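Local coordinates for protein fructosamine deglycase FrlB (Bacillus subtilis, PDB 3EUA) that catalyses the conversion of a range of fructosamine 6-phosphates to glucose 6-phosphate and a free amino acid, at residues K8-V13 with Y138-Q143; H27-A32 with D57-N62; I195-A200 with H225-G230; M219-S224 with H320-W325. All blocks are in the same frame, centred on the assembly; numbering follows the deposited sequence.

Interaction 1. Residues K8-V13 with Y138-Q143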
# COMPACT_ATOMS: atom_id res chain seq x y z
N LYS A 8 -23.86 -16.14 -17.27
CA LYS A 8 -22.43 -16.41 -17.32
C LYS A 8 -21.78 -16.36 -15.93
O LYS A 8 -20.60 -16.68 -15.79
CB LYS A 8 -21.74 -15.38 -18.24
CG LYS A 8 -22.24 -15.37 -19.69
CD LYS A 8 -21.53 -14.26 -20.48
CE LYS A 8 -21.97 -14.19 -21.95
NZ LYS A 8 -21.50 -15.35 -22.75
N VAL A 9 -22.54 -15.99 -14.89
CA VAL A 9 -22.02 -15.88 -13.54
C VAL A 9 -21.96 -17.23 -12.85
O VAL A 9 -22.86 -18.04 -12.97
CB VAL A 9 -22.82 -14.86 -12.68
CG1 VAL A 9 -22.34 -14.84 -11.27
CG2 VAL A 9 -22.64 -13.47 -13.23
N ASN A 10 -20.83 -17.48 -12.19
CA ASN A 10 -20.60 -18.67 -11.38
C ASN A 10 -21.86 -18.91 -10.53
O ASN A 10 -22.38 -17.99 -9.88
CB ASN A 10 -19.27 -18.46 -10.57
CG ASN A 10 -19.09 -19.39 -9.32
OD1 ASN A 10 -20.04 -19.79 -8.65
ND2 ASN A 10 -17.82 -19.61 -8.95
N ARG A 11 -22.37 -20.14 -10.55
CA ARG A 11 -23.61 -20.45 -9.79
C ARG A 11 -23.53 -20.15 -8.30
O ARG A 11 -24.52 -19.75 -7.67
CB ARG A 11 -24.07 -21.89 -9.97
CG ARG A 11 -24.76 -22.14 -11.29
CD ARG A 11 -25.43 -23.51 -11.34
NE ARG A 11 -26.18 -23.69 -12.59
CZ ARG A 11 -25.66 -24.07 -13.76
NH1 ARG A 11 -26.47 -24.19 -14.81
NH2 ARG A 11 -24.37 -24.34 -13.90
N GLU A 12 -22.35 -20.34 -7.72
CA GLU A 12 -22.16 -20.07 -6.31
C GLU A 12 -22.24 -18.56 -6.08
O GLU A 12 -22.76 -18.10 -5.06
CB GLU A 12 -20.82 -20.64 -5.86
CG GLU A 12 -20.60 -22.17 -6.15
CD GLU A 12 -19.10 -22.55 -6.24
OE1 GLU A 12 -18.71 -23.56 -5.61
OE2 GLU A 12 -18.30 -21.84 -6.90
N VAL A 13 -21.67 -17.79 -7.00
CA VAL A 13 -21.70 -16.33 -6.95
C VAL A 13 -23.17 -15.87 -7.13
O VAL A 13 -23.64 -15.00 -6.45
CB VAL A 13 -20.75 -15.71 -8.03
CG1 VAL A 13 -21.02 -14.22 -8.23
CG2 VAL A 13 -19.28 -15.98 -7.65
N TYR A 138 -9.29 -13.60 -11.04
CA TYR A 138 -9.68 -12.21 -11.33
C TYR A 138 -11.13 -12.11 -11.86
O TYR A 138 -11.86 -11.13 -11.54
CB TYR A 138 -8.76 -11.60 -12.35
CG TYR A 138 -7.43 -11.06 -11.86
CD1 TYR A 138 -7.36 -9.80 -11.29
CD2 TYR A 138 -6.24 -11.76 -12.07
CE1 TYR A 138 -6.16 -9.25 -10.87
CE2 TYR A 138 -5.00 -11.21 -11.65
CZ TYR A 138 -4.98 -9.96 -11.04
OH TYR A 138 -3.79 -9.40 -10.63
N GLY A 139 -11.54 -13.10 -12.67
CA GLY A 139 -12.89 -13.11 -13.25
C GLY A 139 -13.96 -13.25 -12.21
O GLY A 139 -14.90 -12.46 -12.16
N VAL A 140 -13.80 -14.26 -11.36
CA VAL A 140 -14.77 -14.56 -10.30
C VAL A 140 -14.84 -13.42 -9.31
O VAL A 140 -15.91 -13.09 -8.84
CB VAL A 140 -14.40 -15.91 -9.59
CG1 VAL A 140 -15.13 -16.09 -8.26
CG2 VAL A 140 -14.66 -17.13 -10.54
N LEU A 141 -13.70 -12.81 -9.01
CA LEU A 141 -13.66 -11.68 -8.09
C LEU A 141 -14.51 -10.53 -8.62
O LEU A 141 -15.29 -9.92 -7.88
CB LEU A 141 -12.22 -11.23 -7.84
CG LEU A 141 -12.00 -10.00 -6.95
CD1 LEU A 141 -12.89 -10.06 -5.72
CD2 LEU A 141 -10.51 -9.91 -6.56
N TYR A 142 -14.35 -10.22 -9.90
CA TYR A 142 -15.18 -9.18 -10.50
C TYR A 142 -16.68 -9.56 -10.58
O TYR A 142 -17.55 -8.69 -10.47
CB TYR A 142 -14.66 -8.73 -11.88
CG TYR A 142 -13.58 -7.66 -11.88
CD1 TYR A 142 -13.30 -6.88 -10.74
CD2 TYR A 142 -13.02 -7.25 -13.09
CE1 TYR A 142 -12.36 -5.84 -10.79
CE2 TYR A 142 -12.08 -6.19 -13.15
CZ TYR A 142 -11.75 -5.51 -12.00
OH TYR A 142 -10.86 -4.49 -12.05
N GLN A 143 -17.01 -10.82 -10.79
CA GLN A 143 -18.42 -11.22 -10.75
C GLN A 143 -19.02 -10.83 -9.38
O GLN A 143 -20.12 -10.25 -9.29
CB GLN A 143 -18.57 -12.73 -10.98
CG GLN A 143 -18.13 -13.25 -12.35
CD GLN A 143 -18.19 -14.77 -12.43
OE1 GLN A 143 -19.09 -15.39 -11.86
NE2 GLN A 143 -17.26 -15.39 -13.16
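Gln143 reaches from helix 137-153 to the backbone of Asn10, and the close part of this contact is built round that one polar link. Asn10 N donates a hydrogen bond to Gln143 OE1 at 2.7 Å, with a fairly straight N-H...O angle of 160°. The amide gets there on an extended chain: CG stands anti to the carbonyl carbon (chi1 -64°) and chi2 is near 180°, which carries CD off the helix toward the turn before helix 11-20. OE1 is hemmed in by carbon as well, with Val9 CG1 at 3.3 Å and Asn10 CB near it, while the other end of the amide, NE2, makes a weak hydrogen bond to Ile134 O.

The same asparagine is the N-cap of helix 11-20. Its OD1 accepts from Val13 N at 3.1 Å, a donor lying above the carbonyl plane, and more weakly from Glu12 N; its ND2 donates to the anti lone pair of Glu12 OE2, an oxygen that also takes a bond from Gln124 N. The glutamine thus grips the main chain of a residue whose side chain starts the helix, which joins the first turn to a helix of the first SIS domain.

Away from the amide the packing slackens. Val13 CG1 lies 4.0 Å from Gln143 CB, its CG2 is 4.2 Å from Val140 CG1, and Asn10 ND2 comes no nearer to Val140 CG2 than 4.3 Å. On the solvent side Lys8 sends its chain away from helix 137-153 to a salt bridge with Asp166.

Interaction 2. Residues H27-A32 with D57-N62; sequences HVFFVA and DLYSAN
Strands 27-32 and 57-60 run parallel, their axes 4.7 Å apart at closest approach and inclined by 22°, with Phe29 in register with Asp57 and Phe30 with Leu58. Phe30 supplies both of its backbone polar atoms: its N donates to Asp57 O at 2.9 Å and its O accepts from Tyr59 N at 3.0 Å. Asp57 N to Val28 O extends the ladder at one end, and a weak bond from Ala61 N to Ala32 O prolongs it into the first turn of helix 61-67.

Among the side chains, His27 NE2 donates to Asp57 OD2 at 2.8 Å, reaching the anti lone pair of the carboxylate from close to its own ring plane. The bond is bent, 144° at the hydrogen. Asp57 OD1 is held by a salt bridge to Lys44 of the second subunit, so the buried carboxylate is shared between a histidine of its own chain and that subunit. Phe29 and Tyr59 meet edge to edge, CD1 to CE2 at 3.9 Å, on the face that also carries Asp57 and Val31; Phe30 CB rests on Leu58 CG on the other.

In this three-layer alpha-beta SIS fold, strand 55-60 is the outermost of its sheet within this chain. Strand 27-32 bonds on its far side to strand 76-82, helix 41-50 lies over Phe30 and Leu58, and helix 88-99 packs on Val31 and Ala61.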
# COMPACT_ATOMS: atom_id res chain seq x y z
N HIS A 27 -19.67 -1.70 4.51
CA HIS A 27 -18.21 -1.80 4.46
C HIS A 27 -17.80 -3.10 3.78
O HIS A 27 -18.33 -4.15 4.11
CB HIS A 27 -17.65 -1.83 5.91
CG HIS A 27 -16.25 -1.28 6.09
ND1 HIS A 27 -15.95 -0.33 7.05
CD2 HIS A 27 -15.09 -1.54 5.45
CE1 HIS A 27 -14.66 -0.04 7.00
NE2 HIS A 27 -14.11 -0.76 6.03
N VAL A 28 -16.86 -3.02 2.82
CA VAL A 28 -16.30 -4.20 2.19
C VAL A 28 -14.81 -4.30 2.62
O VAL A 28 -14.11 -3.29 2.65
CB VAL A 28 -16.38 -4.16 0.65
CG1 VAL A 28 -15.77 -5.42 0.09
CG2 VAL A 28 -17.83 -4.09 0.20
N PHE A 29 -14.36 -5.50 3.02
CA PHE A 29 -12.96 -5.75 3.37
C PHE A 29 -12.40 -6.78 2.40
O PHE A 29 -12.99 -7.82 2.26
CB PHE A 29 -12.81 -6.27 4.82
CG PHE A 29 -13.16 -5.25 5.87
CD1 PHE A 29 -12.21 -4.37 6.35
CD2 PHE A 29 -14.44 -5.16 6.38
CE1 PHE A 29 -12.54 -3.39 7.31
CE2 PHE A 29 -14.75 -4.20 7.35
CZ PHE A 29 -13.80 -3.34 7.82
N PHE A 30 -11.32 -6.45 1.70
CA PHE A 30 -10.61 -7.35 0.79
C PHE A 30 -9.44 -7.95 1.58
O PHE A 30 -8.48 -7.26 1.89
CB PHE A 30 -10.10 -6.57 -0.40
CG PHE A 30 -11.19 -6.01 -1.23
CD1 PHE A 30 -11.93 -6.85 -2.09
CD2 PHE A 30 -11.48 -4.65 -1.19
CE1 PHE A 30 -12.93 -6.32 -2.90
CE2 PHE A 30 -12.48 -4.12 -1.96
CZ PHE A 30 -13.21 -4.96 -2.83
N VAL A 31 -9.54 -9.22 1.92
CA VAL A 31 -8.55 -9.86 2.80
C VAL A 31 -7.93 -11.12 2.25
O VAL A 31 -8.61 -12.13 1.99
CB VAL A 31 -9.23 -10.18 4.17
CG1 VAL A 31 -8.22 -10.68 5.18
CG2 VAL A 31 -9.95 -8.95 4.75
N ALA A 32 -6.62 -11.10 2.11
CA ALA A 32 -5.89 -12.27 1.58
C ALA A 32 -4.41 -12.04 1.84
O ALA A 32 -4.05 -11.03 2.44
CB ALA A 32 -6.16 -12.42 0.09
N ASP A 57 -11.85 -1.36 2.25
CA ASP A 57 -10.50 -1.42 2.78
C ASP A 57 -9.86 -2.74 2.31
O ASP A 57 -10.55 -3.71 1.98
CB ASP A 57 -10.45 -1.27 4.30
CG ASP A 57 -10.62 0.16 4.78
OD1 ASP A 57 -9.76 1.00 4.47
OD2 ASP A 57 -11.57 0.43 5.53
N LEU A 58 -8.54 -2.75 2.24
CA LEU A 58 -7.79 -3.90 1.80
C LEU A 58 -6.64 -4.14 2.72
O LEU A 58 -5.89 -3.22 3.02
CB LEU A 58 -7.27 -3.65 0.39
CG LEU A 58 -6.53 -4.76 -0.37
CD1 LEU A 58 -6.76 -4.61 -1.84
CD2 LEU A 58 -5.04 -4.80 -0.12
N TYR A 59 -6.48 -5.38 3.18
CA TYR A 59 -5.38 -5.72 4.09
C TYR A 59 -4.87 -7.10 3.84
O TYR A 59 -5.60 -7.95 3.34
CB TYR A 59 -5.82 -5.73 5.57
CG TYR A 59 -6.50 -4.47 6.05
CD1 TYR A 59 -5.77 -3.33 6.35
CD2 TYR A 59 -7.89 -4.42 6.20
CE1 TYR A 59 -6.41 -2.16 6.76
CE2 TYR A 59 -8.53 -3.27 6.65
CZ TYR A 59 -7.79 -2.14 6.91
OH TYR A 59 -8.42 -0.96 7.32
N SER A 60 -3.62 -7.31 4.20
CA SER A 60 -3.02 -8.62 4.19
C SER A 60 -3.77 -9.32 5.35
O SER A 60 -4.16 -8.63 6.30
CB SER A 60 -1.52 -8.54 4.46
OG SER A 60 -0.93 -9.83 4.37
N ALA A 61 -3.99 -10.62 5.29
CA ALA A 61 -4.84 -11.30 6.30
C ALA A 61 -4.45 -11.16 7.75
O ALA A 61 -5.30 -10.99 8.61
CB ALA A 61 -4.99 -12.77 5.96
N ASN A 62 -3.15 -11.26 8.05
CA ASN A 62 -2.76 -11.18 9.45
C ASN A 62 -2.81 -9.73 9.93
O ASN A 62 -3.09 -9.47 11.10
CB ASN A 62 -1.39 -11.84 9.68
CG ASN A 62 -1.40 -12.77 10.86
OD1 ASN A 62 -2.46 -13.01 11.44
ND2 ASN A 62 -0.25 -13.36 11.20

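Interaction 3. Residues I195-A200 with H225-G230; sequences IIYTMA and HAIHAG
Tyr197 and His225 lean across each other obliquely, with the tyrosine CE1 3.7 Å from the histidine CB. The Tyr197 ring also passes Ile227, whose CG1 is 4.0 Å from Tyr197 CD1. Ile227 in turn folds its CD1 over the centre of the His225 ring, 3.4 Å above the plane, a fold set by chi1 -50° and chi2 -55°. Both aromatic residues continue into the interface with the second subunit: Tyr197 OH is bonded to His223 of that subunit, and His225 stacks on its own counterpart there.

Beneath these side chains lies the parallel pairing of a beta-alpha-beta crossover, strand 197-200, helix 205-220 and strand 226-228, in the second SIS domain. Thr198 N donates to His225 O at 3.1 Å and Thr198 O accepts from Ile227 N at 2.8 Å. Ala200 N to Ile227 O is a weak bond, and Ala229 N donates to Ala200 O.

Thr198 and Ala226 share the face beneath helix 205-220. With chi1 at 64°, Thr198 OG1 sits between the backbone N and carbonyl carbon and touches Ala226 CB at 3.2 Å, while bonding to Ser212. On the face opposite, the extended selenomethionine Met199 lays its SE 4.3 Å from Ile227 CG2.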
# COMPACT_ATOMS: atom_id res chain seq x y z
N ILE A 195 18.37 -7.13 -9.84
CA ILE A 195 17.23 -6.35 -9.40
C ILE A 195 16.43 -5.84 -10.59
O ILE A 195 16.98 -5.39 -11.58
CB ILE A 195 17.65 -5.14 -8.49
CG1 ILE A 195 16.41 -4.42 -7.96
CG2 ILE A 195 18.56 -4.19 -9.26
CD1 ILE A 195 16.64 -3.44 -6.82
N ILE A 196 15.11 -5.93 -10.49
CA ILE A 196 14.24 -5.44 -11.55
C ILE A 196 13.05 -4.79 -10.87
O ILE A 196 12.32 -5.44 -10.12
CB ILE A 196 13.71 -6.54 -12.47
CG1 ILE A 196 14.84 -7.33 -13.14
CG2 ILE A 196 12.75 -5.89 -13.53
CD1 ILE A 196 14.38 -8.63 -13.90
N TYR A 197 12.89 -3.49 -11.10
CA TYR A 197 11.76 -2.74 -10.55
C TYR A 197 10.54 -2.90 -11.41
O TYR A 197 10.63 -3.21 -12.60
CB TYR A 197 12.11 -1.25 -10.47
CG TYR A 197 13.07 -0.89 -9.39
CD1 TYR A 197 12.60 -0.55 -8.13
CD2 TYR A 197 14.44 -0.87 -9.59
CE1 TYR A 197 13.47 -0.21 -7.09
CE2 TYR A 197 15.33 -0.53 -8.56
CZ TYR A 197 14.83 -0.19 -7.31
OH TYR A 197 15.67 0.16 -6.26
N THR A 198 9.36 -2.73 -10.81
CA THR A 198 8.13 -2.69 -11.54
C THR A 198 7.51 -1.34 -11.16
O THR A 198 7.90 -0.70 -10.14
CB THR A 198 7.15 -3.83 -11.23
OG1 THR A 198 6.72 -3.75 -9.85
CG2 THR A 198 7.77 -5.20 -11.55
N MSE A 199 6.59 -0.88 -11.99
CA MSE A 199 5.92 0.40 -11.75
C MSE A 199 4.57 0.51 -12.46
O MSE A 199 4.42 0.13 -13.58
CB MSE A 199 6.84 1.54 -12.16
CG MSE A 199 6.24 2.88 -12.05
SE MSE A 199 7.52 4.33 -11.90
CE MSE A 199 6.28 5.35 -12.49
N ALA A 200 3.58 1.04 -11.75
CA ALA A 200 2.22 1.24 -12.28
C ALA A 200 1.42 2.07 -11.26
O ALA A 200 1.96 2.43 -10.19
CB ALA A 200 1.52 -0.09 -12.54
N HIS A 225 10.74 -4.33 -6.38
CA HIS A 225 10.01 -3.29 -5.63
C HIS A 225 9.03 -2.76 -6.62
O HIS A 225 9.44 -2.42 -7.72
CB HIS A 225 10.94 -2.14 -5.29
CG HIS A 225 10.35 -1.08 -4.41
ND1 HIS A 225 11.13 -0.10 -3.83
CD2 HIS A 225 9.10 -0.90 -3.91
CE1 HIS A 225 10.36 0.68 -3.08
NE2 HIS A 225 9.12 0.22 -3.12
N ALA A 226 7.77 -2.68 -6.26
CA ALA A 226 6.76 -2.12 -7.15
C ALA A 226 6.57 -0.66 -6.75
O ALA A 226 5.97 -0.36 -5.75
CB ALA A 226 5.42 -2.86 -7.06
N ILE A 227 7.04 0.23 -7.60
CA ILE A 227 6.92 1.66 -7.34
C ILE A 227 5.58 2.19 -7.84
O ILE A 227 5.20 1.95 -8.95
CB ILE A 227 8.04 2.48 -8.07
CG1 ILE A 227 9.43 1.89 -7.80
CG2 ILE A 227 7.97 3.98 -7.67
CD1 ILE A 227 9.73 1.76 -6.38
N HIS A 228 4.87 2.94 -7.03
CA HIS A 228 3.65 3.56 -7.50
C HIS A 228 4.07 4.73 -8.42
O HIS A 228 4.96 5.55 -8.09
CB HIS A 228 2.75 4.00 -6.34
CG HIS A 228 1.52 4.72 -6.78
ND1 HIS A 228 1.53 6.07 -7.09
CD2 HIS A 228 0.26 4.29 -7.00
CE1 HIS A 228 0.32 6.43 -7.47
NE2 HIS A 228 -0.46 5.36 -7.46
N ALA A 229 3.48 4.79 -9.61
CA ALA A 229 3.86 5.80 -10.62
C ALA A 229 3.77 7.26 -10.18
O ALA A 229 4.52 8.10 -10.69
CB ALA A 229 3.08 5.61 -11.88
N GLY A 230 2.87 7.57 -9.27
CA GLY A 230 2.79 8.94 -8.71
C GLY A 230 3.94 9.19 -7.71
O GLY A 230 4.70 10.17 -7.82

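Interaction 4. Residues M219-S224 with H320-W325; sequences MQWIHS and HRRYMW
Met219, a selenomethionine at the weakly bonded end of helix 205-220, lies side by side with Arg321, placing its CG over one face of the guanidinium, 3.8 Å from Arg321 NH2. That guanidinium is bent back by chi2 of -66° and is tethered: NH1 donates to His320 O and Leu318 O, and NH2 forms a salt bridge with Glu218. The amide of Gln220 bonds through NE2 to Met219 O and His316 O.

At Trp221 the chain leaves the helix with positive phi (55°), and the indole packs against residues 320-325. Here the C-terminal tail, which follows helix 288-313, packs beside the crossover helix of the second SIS domain. The guanidinium of Arg322 lies flat on the indole, planes 8° apart, a stack that is also a cation-pi contact with CZ 3.8 Å from the centroid of the six-membered ring. From this position Arg322 NH2 also donates to Glu238 O of the second subunit. Arg322 CG and CD each lie 3.5 Å from Trp221 CZ2. His320 comes obliquely to the same indole, with its NE2 3.5 Å from Trp221 CH2.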
# COMPACT_ATOMS: atom_id res chain seq x y z
N MSE A 219 9.52 -16.42 -6.85
CA MSE A 219 9.74 -17.46 -7.87
C MSE A 219 10.99 -17.41 -8.71
O MSE A 219 11.21 -18.29 -9.54
CB MSE A 219 8.51 -17.47 -8.77
CG MSE A 219 7.19 -17.63 -7.99
SE MSE A 219 5.58 -17.78 -9.14
CE MSE A 219 4.15 -17.36 -7.85
N GLN A 220 11.81 -16.38 -8.52
CA GLN A 220 13.06 -16.23 -9.26
C GLN A 220 14.22 -15.78 -8.41
O GLN A 220 15.37 -15.84 -8.87
CB GLN A 220 12.84 -15.20 -10.40
CG GLN A 220 11.93 -15.66 -11.51
CD GLN A 220 12.53 -16.79 -12.31
OE1 GLN A 220 13.43 -16.59 -13.11
NE2 GLN A 220 12.03 -18.00 -12.11
N TRP A 221 13.96 -15.39 -7.17
CA TRP A 221 14.98 -14.84 -6.27
C TRP A 221 15.69 -13.64 -6.90
O TRP A 221 16.91 -13.55 -6.87
CB TRP A 221 15.99 -15.88 -5.80
CG TRP A 221 15.39 -17.10 -5.20
CD1 TRP A 221 14.15 -17.23 -4.64
CD2 TRP A 221 16.07 -18.31 -4.95
NE1 TRP A 221 13.98 -18.50 -4.14
CE2 TRP A 221 15.15 -19.18 -4.31
CE3 TRP A 221 17.36 -18.78 -5.24
CZ2 TRP A 221 15.50 -20.49 -3.95
CZ3 TRP A 221 17.70 -20.08 -4.87
CH2 TRP A 221 16.76 -20.91 -4.24
N ILE A 222 14.90 -12.76 -7.53
CA ILE A 222 15.37 -11.53 -8.13
C ILE A 222 14.82 -10.41 -7.26
O ILE A 222 13.63 -10.41 -6.96
CB ILE A 222 14.88 -11.39 -9.56
CG1 ILE A 222 15.52 -12.47 -10.43
CG2 ILE A 222 15.23 -10.05 -10.11
CD1 ILE A 222 15.04 -12.51 -11.83
N HIS A 223 15.68 -9.48 -6.85
CA HIS A 223 15.22 -8.36 -6.03
C HIS A 223 14.23 -7.53 -6.81
O HIS A 223 14.42 -7.31 -8.01
CB HIS A 223 16.39 -7.49 -5.60
CG HIS A 223 17.43 -8.21 -4.81
ND1 HIS A 223 17.19 -8.69 -3.54
CD2 HIS A 223 18.72 -8.50 -5.09
CE1 HIS A 223 18.28 -9.29 -3.09
NE2 HIS A 223 19.23 -9.17 -4.00
N SER A 224 13.18 -7.03 -6.15
CA SER A 224 12.25 -6.14 -6.85
C SER A 224 11.59 -5.18 -5.85
O SER A 224 11.90 -5.19 -4.64
CB SER A 224 11.22 -6.93 -7.68
OG SER A 224 10.52 -6.11 -8.63
N HIS A 320 10.06 -23.48 -8.00
CA HIS A 320 11.14 -23.66 -7.06
C HIS A 320 11.02 -22.79 -5.81
O HIS A 320 10.61 -21.64 -5.93
CB HIS A 320 12.48 -23.41 -7.74
CG HIS A 320 13.64 -23.75 -6.88
ND1 HIS A 320 14.03 -25.05 -6.64
CD2 HIS A 320 14.49 -22.97 -6.18
CE1 HIS A 320 15.09 -25.05 -5.85
NE2 HIS A 320 15.38 -23.80 -5.54
N ARG A 321 11.32 -23.35 -4.64
CA ARG A 321 11.29 -22.65 -3.37
C ARG A 321 12.37 -23.21 -2.48
O ARG A 321 12.75 -24.40 -2.61
CB ARG A 321 9.96 -22.84 -2.64
CG ARG A 321 8.70 -22.31 -3.34
CD ARG A 321 8.65 -20.78 -3.50
NE ARG A 321 7.32 -20.41 -4.00
CZ ARG A 321 6.89 -20.53 -5.25
NH1 ARG A 321 7.68 -21.01 -6.21
NH2 ARG A 321 5.65 -20.19 -5.58
N ARG A 322 12.86 -22.39 -1.56
CA ARG A 322 13.82 -22.84 -0.58
C ARG A 322 13.20 -22.80 0.80
O ARG A 322 13.66 -23.51 1.66
CB ARG A 322 15.10 -22.04 -0.62
CG ARG A 322 14.98 -20.57 -0.54
CD ARG A 322 16.37 -20.01 -0.64
NE ARG A 322 16.38 -18.59 -0.92
CZ ARG A 322 17.46 -17.95 -1.35
NH1 ARG A 322 18.60 -18.60 -1.55
NH2 ARG A 322 17.40 -16.66 -1.63
N TYR A 323 12.12 -22.03 0.98
CA TYR A 323 11.48 -21.91 2.29
C TYR A 323 10.02 -22.33 2.28
O TYR A 323 9.62 -23.17 3.10
CB TYR A 323 11.61 -20.48 2.84
CG TYR A 323 13.03 -19.92 2.79
CD1 TYR A 323 14.11 -20.67 3.24
CD2 TYR A 323 13.29 -18.62 2.36
CE1 TYR A 323 15.40 -20.18 3.23
CE2 TYR A 323 14.60 -18.11 2.34
CZ TYR A 323 15.64 -18.90 2.77
OH TYR A 323 16.94 -18.42 2.77
N MSE A 324 9.25 -21.76 1.37
CA MSE A 324 7.83 -22.08 1.30
C MSE A 324 7.66 -23.56 1.02
O MSE A 324 8.34 -24.15 0.13
CB MSE A 324 7.13 -21.26 0.23
CG MSE A 324 5.61 -21.39 0.24
SE MSE A 324 4.78 -20.41 -1.23
CE MSE A 324 5.65 -18.75 -0.99
N TRP A 325 6.77 -24.12 1.82
CA TRP A 325 6.44 -25.55 1.79
C TRP A 325 7.62 -26.45 2.22
O TRP A 325 7.50 -27.68 2.18
CB TRP A 325 5.97 -26.03 0.40
CG TRP A 325 4.88 -25.22 -0.26
CD1 TRP A 325 3.64 -24.97 0.22
CD2 TRP A 325 4.91 -24.63 -1.58
NE1 TRP A 325 2.92 -24.22 -0.67
CE2 TRP A 325 3.69 -24.00 -1.79
CE3 TRP A 325 5.89 -24.55 -2.58
CZ2 TRP A 325 3.39 -23.31 -2.96
CZ3 TRP A 325 5.58 -23.86 -3.77
CH2 TRP A 325 4.35 -23.24 -3.94

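How the interactions relate
From the N terminus, interaction 1 closes a long loop when helix 137-153 comes back to the start of helix 11-20. Interaction 2 is nested inside that loop, pairing two neighbouring strands of the first sheet. Once interaction 1 has closed, interactions 3 and 4 follow in series in the second half of the chain. Those two cross: residues 219-224 lie between the two segments of interaction 3, and they touch it through Ile196, whose N probably bonds to His223 O. Interaction 4 then ties the C-terminal tail to the second domain. Interactions 2, 3 and 4 all reach the second subunit, whereas no other chain of the assembly touches interaction 1.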